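Local coordinates for protein MgGH51 (Meripilus giganteus, PDB 6ZPV) that probably hydrolyses terminal alpha-L-arabinofuranosyl units from arabinose-bearing plant polysaccharides, as a fungal glycoside hydrolase of family GH51, at residues A[68-73]-A[79-84]; A[154-159]-A[191-196]. All coordinates share one frame; numbering follows the deposited sequence. Where two conformers were deposited one is given.

Contact 1: residues A[68-73]-A[79-84]; sequences IQDPSP and PNSLQF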
ATOM      1  N   ILE A  68       5.947  30.725   4.472  1.00 13.67           N
ATOM      2  CA  ILE A  68       6.931  31.564   3.780  1.00 14.24           C
ATOM      3  C   ILE A  68       7.998  30.747   3.084  1.00 13.99           C
ATOM      4  O   ILE A  68       8.324  29.655   3.554  1.00 13.93           O
ATOM      5  CB  ILE A  68       7.542  32.615   4.749  1.00 14.28           C
ATOM      6  CG1 ILE A  68       8.367  31.978   5.844  1.00 15.38           C
ATOM      7  CG2 ILE A  68       6.481  33.557   5.275  1.00 16.82           C
ATOM      8  CD1 ILE A  68       9.253  32.952   6.617  1.00 17.75           C
ATOM      9  N   GLN A  69       8.534  31.287   1.992  1.00 15.22           N
ATOM     10  CA  GLN A  69       9.813  30.812   1.450  1.00 15.24           C
ATOM     11  C   GLN A  69      10.842  31.371   2.409  1.00 15.12           C
ATOM     12  O   GLN A  69      11.164  32.575   2.365  1.00 16.42           O
ATOM     13  CB  GLN A  69       9.993  31.301   0.016  1.00 17.78           C
ATOM     14  CG  GLN A  69      11.258  30.772  -0.690  1.00 21.90           C
ATOM     15  CD  GLN A  69      11.506  31.445  -2.023  1.00 34.12           C
ATOM     16  OE1 GLN A  69      10.881  32.405  -2.424  1.00 55.35           O
ATOM     17  NE2 GLN A  69      12.542  31.016  -2.625  1.00 42.76           N
ATOM     18  N   ASP A  70      11.377  30.560   3.287  1.00 14.09           N
ATOM     19  CA  ASP A  70      12.232  31.076   4.365  1.00 14.19           C
ATOM     20  C   ASP A  70      13.528  31.608   3.756  1.00 14.58           C
ATOM     21  O   ASP A  70      14.203  30.902   3.011  1.00 15.47           O
ATOM     22  CB  ASP A  70      12.477  29.973   5.378  1.00 14.99           C
ATOM     23  CG  ASP A  70      12.962  30.529   6.713  1.00 14.56           C
ATOM     24  OD1 ASP A  70      13.777  31.473   6.723  1.00 16.26           O
ATOM     25  OD2 ASP A  70      12.494  29.977   7.785  1.00 15.22           O
ATOM     26  N   PRO A  71      13.981  32.844   4.084  1.00 15.19           N
ATOM     27  CA  PRO A  71      15.293  33.280   3.601  1.00 16.93           C
ATOM     28  C   PRO A  71      16.441  32.406   4.104  1.00 16.56           C
ATOM     29  O   PRO A  71      17.509  32.388   3.495  1.00 18.81           O
ATOM     30  CB  PRO A  71      15.402  34.726   4.149  1.00 22.25           C
ATOM     31  CG  PRO A  71      14.077  35.105   4.643  1.00 30.25           C
ATOM     32  CD  PRO A  71      13.242  33.870   4.827  1.00 17.07           C
ATOM     33  N   SER A  72      16.217  31.727   5.241  1.00 15.80           N
ATOM     34  CA  SER A  72      17.200  30.816   5.865  1.00 15.59           C
ATOM     35  C   SER A  72      16.455  29.548   6.257  1.00 13.91           C
ATOM     36  O   SER A  72      16.114  29.374   7.424  1.00 14.97           O
ATOM     37  CB  SER A  72      17.904  31.447   7.032  1.00 18.25           C
ATOM     38  OG  SER A  72      18.660  32.566   6.624  1.00 24.30           O
ATOM     39  N   PRO A  73      16.198  28.635   5.297  1.00 13.61           N
ATOM     40  CA  PRO A  73      15.379  27.463   5.585  1.00 12.48           C
ATOM     41  C   PRO A  73      16.108  26.444   6.456  1.00 11.98           C
ATOM     42  O   PRO A  73      17.331  26.400   6.523  1.00 13.15           O
ATOM     43  CB  PRO A  73      15.064  26.911   4.200  1.00 14.69           C
ATOM     44  CG  PRO A  73      16.301  27.261   3.398  1.00 14.55           C
ATOM     45  CD  PRO A  73      16.655  28.672   3.884  1.00 14.86           C
ATOM     46  N   PRO A  79      12.269  24.171   1.834  1.00 11.87           N
ATOM     47  CA  PRO A  79      12.456  25.628   1.757  1.00 11.85           C
ATOM     48  C   PRO A  79      11.369  26.460   2.432  1.00 12.38           C
ATOM     49  O   PRO A  79      11.574  27.669   2.612  1.00 13.05           O
ATOM     50  CB  PRO A  79      12.450  25.874   0.239  1.00 14.05           C
ATOM     51  CG  PRO A  79      11.609  24.736  -0.317  1.00 13.20           C
ATOM     52  CD  PRO A  79      12.043  23.575   0.528  1.00 12.23           C
ATOM     53  N   ASN A  80      10.238  25.838   2.789  1.00 11.98           N
ATOM     54  CA  ASN A  80       9.130  26.575   3.389  1.00 11.73           C
ATOM     55  C   ASN A  80       9.119  26.391   4.887  1.00 11.77           C
ATOM     56  O   ASN A  80       9.412  25.342   5.406  1.00 12.14           O
ATOM     57  CB  ASN A  80       7.814  26.073   2.777  1.00 12.42           C
ATOM     58  CG  ASN A  80       7.667  26.370   1.289  1.00 12.74           C
ATOM     59  OD1 ASN A  80       8.226  27.364   0.792  1.00 13.57           O
ATOM     60  ND2 ASN A  80       6.897  25.502   0.601  1.00 13.46           N
ATOM     61  N   SER A  81       8.704  27.465   5.567  1.00 12.05           N
ATOM     62  CA  SER A  81       8.518  27.513   7.012  1.00 11.96           C
ATOM     63  C   SER A  81       7.142  28.059   7.370  1.00 11.82           C
ATOM     64  O   SER A  81       6.575  28.852   6.590  1.00 13.04           O
ATOM     65  CB  SER A  81       9.574  28.381   7.701  1.00 12.50           C
ATOM     66  OG  SER A  81      10.855  27.839   7.500  1.00 13.06           O
ATOM     67  N   LEU A  82       6.643  27.692   8.541  1.00 12.24           N
ATOM     68  CA  LEU A  82       5.461  28.327   9.132  1.00 12.04           C
ATOM     69  C   LEU A  82       5.959  29.542   9.928  1.00 12.33           C
ATOM     70  O   LEU A  82       6.662  29.378  10.929  1.00 13.38           O
ATOM     71  CB  LEU A  82       4.711  27.330   9.989  1.00 11.73           C
ATOM     72  CG  LEU A  82       3.467  27.844  10.662  1.00 12.82           C
ATOM     73  CD1 LEU A  82       2.379  28.159   9.633  1.00 14.68           C
ATOM     74  CD2 LEU A  82       2.962  26.833  11.688  1.00 14.08           C
ATOM     75  N   GLN A  83       5.526  30.711   9.522  1.00 12.87           N
ATOM     76  CA  GLN A  83       5.785  31.946  10.260  1.00 13.14           C
ATOM     77  C   GLN A  83       4.592  32.176  11.211  1.00 12.94           C
ATOM     78  O   GLN A  83       3.448  32.376  10.754  1.00 14.27           O
ATOM     79  CB  GLN A  83       5.928  33.112   9.285  1.00 14.06           C
ATOM     80  CG  GLN A  83       6.174  34.427   9.993  1.00 15.86           C
ATOM     81  CD  GLN A  83       6.171  35.538   8.968  1.00 17.40           C
ATOM     82  OE1 GLN A  83       7.264  35.952   8.509  1.00 19.50           O
ATOM     83  NE2 GLN A  83       4.962  35.920   8.526  1.00 19.85           N
ATOM     84  N   PHE A  84       4.886  32.131  12.496  1.00 13.53           N
ATOM     85  CA  PHE A  84       3.934  32.281  13.614  1.00 13.36           C
ATOM     86  C   PHE A  84       4.186  33.585  14.347  1.00 13.20           C
ATOM     87  O   PHE A  84       5.274  33.822  14.820  1.00 14.84           O
ATOM     88  CB  PHE A  84       4.103  31.097  14.570  1.00 13.25           C
ATOM     89  CG  PHE A  84       3.479  31.266  15.931  1.00 13.44           C
ATOM     90  CD1 PHE A  84       2.103  31.328  16.096  1.00 14.12           C
ATOM     91  CD2 PHE A  84       4.266  31.400  17.049  1.00 13.66           C
ATOM     92  CE1 PHE A  84       1.547  31.483  17.354  1.00 14.21           C
ATOM     93  CE2 PHE A  84       3.700  31.530  18.327  1.00 14.35           C
ATOM     94  CZ  PHE A  84       2.329  31.547  18.460  1.00 14.69           C
TER
HETATM   95  O   HOH W   1      13.720  28.786   1.306  1.00 16.00           O
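Ile68 and Ser81 form a hydrogen-bonded antiparallel pair at the turn end of the beta hairpin 64-69/80-85, whose first strand is an edge strand of a five-stranded sheet of the beta-sandwich domain. Ile68 N donates to Ser81 O at 2.9 Å and Ser81 N returns a bond to Ile68 O. The Ile68 side chain shares its face with Ser81; with CG1 between the backbone N and carbonyl carbon (chi1 66°), CG2 remains beside N and approaches Gln83 CB at 4.1 Å, the two side chains crossing near a right angle. Gln69 and Asn80 form the next, non-hydrogen-bonded pair, and Asn80 ND2 is held by Phe43 O and Val46 O. Asp70, just past the strand, adds one more backbone hydrogen bond, its N to Pro79 O at 3.0 Å, and a water donates to both Pro79 O and Asp70 O. The carboxylate turns back to the sheet, where OD2 accepts a hydrogen bond from Ser81 OG at 2.7 Å through its anti lone pair and another from Asn191 ND2. OD1 closes an Asx turn, met by Ser72 N from above the carboxylate plane, and forms a salt bridge with Arg119. With an alanine at Asp70, Ser81 OG and Ser72 N would probably lose their acceptor and Arg119 its counter-charge, loosening the turn. Beyond it, the loop doubles back until Pro73 CB lies 3.8 Å from Pro79 CA.

Contact 2: residues A[154-159]-A[191-196]; sequences TKWTQI and NFAMFS
Trp156 and Phe192 are the closest backbone points here, yet their CA atoms stay 8.7 Å apart, because strand 112-119 runs between strands 157-163 and 189-198 in the same antiparallel sheet. Trp156, just ahead of its strand, bridges that gap with its indole. CG lies anti to the carbonyl carbon (chi1 -79°), and the benzo end of the ring reaches strand 189-198. There CH2 packs obliquely against Ala193 CB at 3.7 Å, while CZ3 comes to 3.6 Å from Asn191 O. The ring edge faces the peptide link onward from Phe192, whose C lies 4.0 Å from CH2. At the pyrrole side, NE1 donates to Ser72 O in the neighbouring hairpin loop, which helps fix the rotation of the ring; Arg119 and Ser81 also touch it. Of the Asn191 side chain, CB is what meets the indole, while its ND2 donates to Asp70 OD2. Behind Trp156, Thr157 OG1 donates to Lys155 O at 2.8 Å from above the carbonyl plane, tying the bend before the strand. Farther along, a water joins the segments, accepting from Gln158 NE2 at 3.1 Å and donating to Met194 O at 2.8 Å. Gln158 OE1 accepts a hydrogen bond from Asn160 ND2, of a residue lining a glycan pocket. Direct contact between the segments thus depends on van der Waals packing of one indole, with the polar link left to water.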
ATOM      1  N   THR A 154      18.404  31.945  17.677  1.00 15.35           N
ATOM      2  CA  THR A 154      18.298  32.371  16.287  1.00 15.71           C
ATOM      3  C   THR A 154      18.758  31.262  15.325  1.00 15.69           C
ATOM      4  O   THR A 154      18.531  31.395  14.121  1.00 18.51           O
ATOM      5  CB  THR A 154      19.136  33.644  16.091  1.00 17.79           C
ATOM      6  OG1 THR A 154      20.454  33.406  16.551  1.00 20.38           O
ATOM      7  CG2 THR A 154      18.502  34.809  16.823  1.00 19.20           C
ATOM      8  N   LYS A 155      19.358  30.206  15.838  1.00 16.35           N
ATOM      9  CA  LYS A 155      19.740  29.033  15.016  1.00 16.51           C
ATOM     10  C   LYS A 155      18.584  28.025  15.021  1.00 14.77           C
ATOM     11  O   LYS A 155      17.963  27.795  16.052  1.00 15.20           O
ATOM     12  CB  LYS A 155      20.986  28.374  15.637  1.00 21.03           C
ATOM     13  CG  LYS A 155      22.235  29.252  15.568  1.00 31.56           C
ATOM     14  CD  LYS A 155      23.528  28.663  16.162  1.00 39.35           C
ATOM     15  N   TRP A 156      18.392  27.365  13.889  1.00 14.54           N
ATOM     16  CA  TRP A 156      17.415  26.270  13.825  1.00 13.35           C
ATOM     17  C   TRP A 156      17.705  25.236  14.910  1.00 13.25           C
ATOM     18  O   TRP A 156      18.845  24.696  14.960  1.00 14.88           O
ATOM     19  CB  TRP A 156      17.446  25.625  12.443  1.00 13.66           C
ATOM     20  CG  TRP A 156      16.712  26.404  11.396  1.00 13.79           C
ATOM     21  CD1 TRP A 156      17.257  27.031  10.313  1.00 14.63           C
ATOM     22  CD2 TRP A 156      15.283  26.537  11.285  1.00 13.78           C
ATOM     23  NE1 TRP A 156      16.261  27.605   9.553  1.00 14.04           N
ATOM     24  CE2 TRP A 156      15.050  27.292  10.116  1.00 13.39           C
ATOM     25  CE3 TRP A 156      14.177  26.108  12.065  1.00 13.47           C
ATOM     26  CZ2 TRP A 156      13.773  27.579   9.680  1.00 14.48           C
ATOM     27  CZ3 TRP A 156      12.913  26.431  11.638  1.00 13.77           C
ATOM     28  CH2 TRP A 156      12.701  27.124  10.436  1.00 14.23           C
ATOM     29  N   THR A 157      16.664  24.897  15.659  1.00 13.12           N
ATOM     30  CA  THR A 157      16.803  24.015  16.816  1.00 13.04           C
ATOM     31  C   THR A 157      15.648  22.998  16.815  1.00 12.83           C
ATOM     32  O   THR A 157      14.503  23.409  16.650  1.00 13.51           O
ATOM     33  CB  THR A 157      16.744  24.888  18.070  1.00 14.17           C
ATOM     34  OG1 THR A 157      17.832  25.845  18.032  1.00 15.63           O
ATOM     35  CG2 THR A 157      16.856  24.075  19.359  1.00 15.09           C
ATOM     36  N   GLN A 158      15.978  21.716  17.025  1.00 12.95           N
ATOM     37  CA  GLN A 158      14.963  20.687  17.119  1.00 13.15           C
ATOM     38  C   GLN A 158      14.496  20.574  18.554  1.00 14.18           C
ATOM     39  O   GLN A 158      15.293  20.518  19.491  1.00 16.47           O
ATOM     40  CB  GLN A 158      15.441  19.340  16.601  1.00 14.23           C
ATOM     41  CG  GLN A 158      14.274  18.390  16.309  1.00 15.07           C
ATOM     42  CD  GLN A 158      14.640  16.997  15.836  1.00 15.74           C
ATOM     43  OE1 GLN A 158      15.574  16.437  16.366  1.00 17.91           O
ATOM     44  NE2 GLN A 158      13.827  16.402  14.950  1.00 16.91           N
ATOM     45  N   ILE A 159      13.176  20.441  18.716  0.50 13.46           N
ATOM     46  CA  ILE A 159      12.467  20.065  19.964  0.50 13.48           C
ATOM     47  C   ILE A 159      11.959  18.628  19.796  0.50 13.29           C
ATOM     48  O   ILE A 159      11.346  18.337  18.770  0.50 13.89           O
ATOM     49  CB  ILE A 159      11.334  21.069  20.305  0.50 15.30           C
ATOM     50  CG1 ILE A 159      11.898  22.438  20.719  0.50 16.99           C
ATOM     51  CG2 ILE A 159      10.356  20.507  21.309  0.50 15.18           C
ATOM     52  CD1 ILE A 159      10.848  23.533  21.033  0.50 15.50           C
ATOM     53  N   ASN A 191       9.732  31.189  13.507  1.00 12.87           N
ATOM     54  CA  ASN A 191       9.637  30.369  12.286  1.00 13.63           C
ATOM     55  C   ASN A 191       9.753  28.887  12.708  1.00 12.25           C
ATOM     56  O   ASN A 191      10.646  28.523  13.500  1.00 13.21           O
ATOM     57  CB  ASN A 191      10.704  30.670  11.263  1.00 12.98           C
ATOM     58  CG  ASN A 191      10.579  32.009  10.550  1.00 14.33           C
ATOM     59  OD1 ASN A 191       9.756  32.841  10.937  1.00 16.32           O
ATOM     60  ND2 ASN A 191      11.427  32.209   9.520  1.00 15.64           N
ATOM     61  N   PHE A 192       8.872  28.052  12.124  1.00 11.61           N
ATOM     62  CA  PHE A 192       8.856  26.607  12.391  1.00 11.74           C
ATOM     63  C   PHE A 192       9.018  25.824  11.109  1.00 11.46           C
ATOM     64  O   PHE A 192       8.572  26.304  10.036  1.00 12.26           O
ATOM     65  CB  PHE A 192       7.531  26.194  13.055  1.00 11.77           C
ATOM     66  CG  PHE A 192       7.283  26.706  14.449  1.00 11.94           C
ATOM     67  CD1 PHE A 192       7.704  25.970  15.521  1.00 12.26           C
ATOM     68  CD2 PHE A 192       6.579  27.910  14.673  1.00 12.45           C
ATOM     69  CE1 PHE A 192       7.451  26.419  16.812  1.00 13.28           C
ATOM     70  CE2 PHE A 192       6.334  28.318  15.965  1.00 13.13           C
ATOM     71  CZ  PHE A 192       6.762  27.581  17.028  1.00 13.03           C
ATOM     72  N   ALA A 193       9.545  24.626  11.215  1.00 11.85           N
ATOM     73  CA  ALA A 193       9.676  23.752  10.049  1.00 11.07           C
ATOM     74  C   ALA A 193       9.678  22.309  10.520  1.00 11.20           C
ATOM     75  O   ALA A 193       9.980  22.027  11.683  1.00 11.79           O
ATOM     76  CB  ALA A 193      10.944  24.068   9.253  1.00 12.22           C
ATOM     77  N   MET A 194       9.428  21.405   9.562  1.00 11.26           N
ATOM     78  CA  MET A 194       9.662  19.961   9.781  1.00 11.49           C
ATOM     79  C   MET A 194       9.043  19.492  11.102  1.00 10.84           C
ATOM     80  O   MET A 194       9.715  18.967  11.993  1.00 11.60           O
ATOM     81  CB  MET A 194      11.161  19.635   9.693  1.00 12.32           C
ATOM     82  CG  MET A 194      11.553  18.194   9.624  1.00 12.82           C
ATOM     83  SD  MET A 194      10.775  17.217   8.301  0.91 12.20           S
ATOM     84  CE  MET A 194       9.559  16.269   9.235  1.00 13.78           C
ATOM     85  N   PHE A 195       7.724  19.580  11.168  1.00 11.62           N
ATOM     86  CA  PHE A 195       6.968  19.006  12.299  1.00 11.36           C
ATOM     87  C   PHE A 195       6.786  17.519  12.122  1.00 11.00           C
ATOM     88  O   PHE A 195       6.728  17.016  10.998  1.00 11.35           O
ATOM     89  CB  PHE A 195       5.579  19.640  12.342  1.00 11.44           C
ATOM     90  CG  PHE A 195       5.521  21.116  12.647  1.00 10.80           C
ATOM     91  CD1 PHE A 195       5.395  21.552  13.968  1.00 11.74           C
ATOM     92  CD2 PHE A 195       5.513  22.078  11.658  1.00 12.05           C
ATOM     93  CE1 PHE A 195       5.238  22.901  14.296  1.00 11.91           C
ATOM     94  CE2 PHE A 195       5.370  23.435  11.982  1.00 12.78           C
ATOM     95  CZ  PHE A 195       5.239  23.842  13.283  1.00 12.36           C
ATOM     96  N   SER A 196       6.566  16.823  13.236  1.00 11.50           N
ATOM     97  CA  SER A 196       6.239  15.399  13.156  1.00 11.76           C
ATOM     98  C   SER A 196       5.533  14.928  14.431  1.00 11.17           C
ATOM     99  O   SER A 196       5.918  15.354  15.536  1.00 11.90           O
ATOM    100  CB  SER A 196       7.504  14.574  12.941  1.00 11.99           C
ATOM    101  OG  SER A 196       7.238  13.170  12.864  1.00 12.03           O
TER
HETATM  102  O   HOH W   2      11.159  17.021  13.418  1.00 14.43           O

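Overall arrangement
Both contacts belong to one five-stranded sheet, in which strands 80-85 and 189-198 are neighbours; Leu82 N lies 2.8 Å from Phe192 O, a probable backbone bond joining them. Contact 1 is local and only partly buried, uniting the two strands of a hairpin at the sheet's edge, where Gln69 and Pro79 are exposed. Contact 2 spans 31 intervening residues; three of its four touching residues are buried, Trp156 being partly exposed. Their chemistry differs accordingly: backbone bonds and a charged carboxylate in 68-73/79-84, apolar packing by a single indole in 154-159/191-196. Trp156 of contact 2 also touches Asp70 and Pro73 of contact 1, so the two patches adjoin, their centres about 10 Å apart.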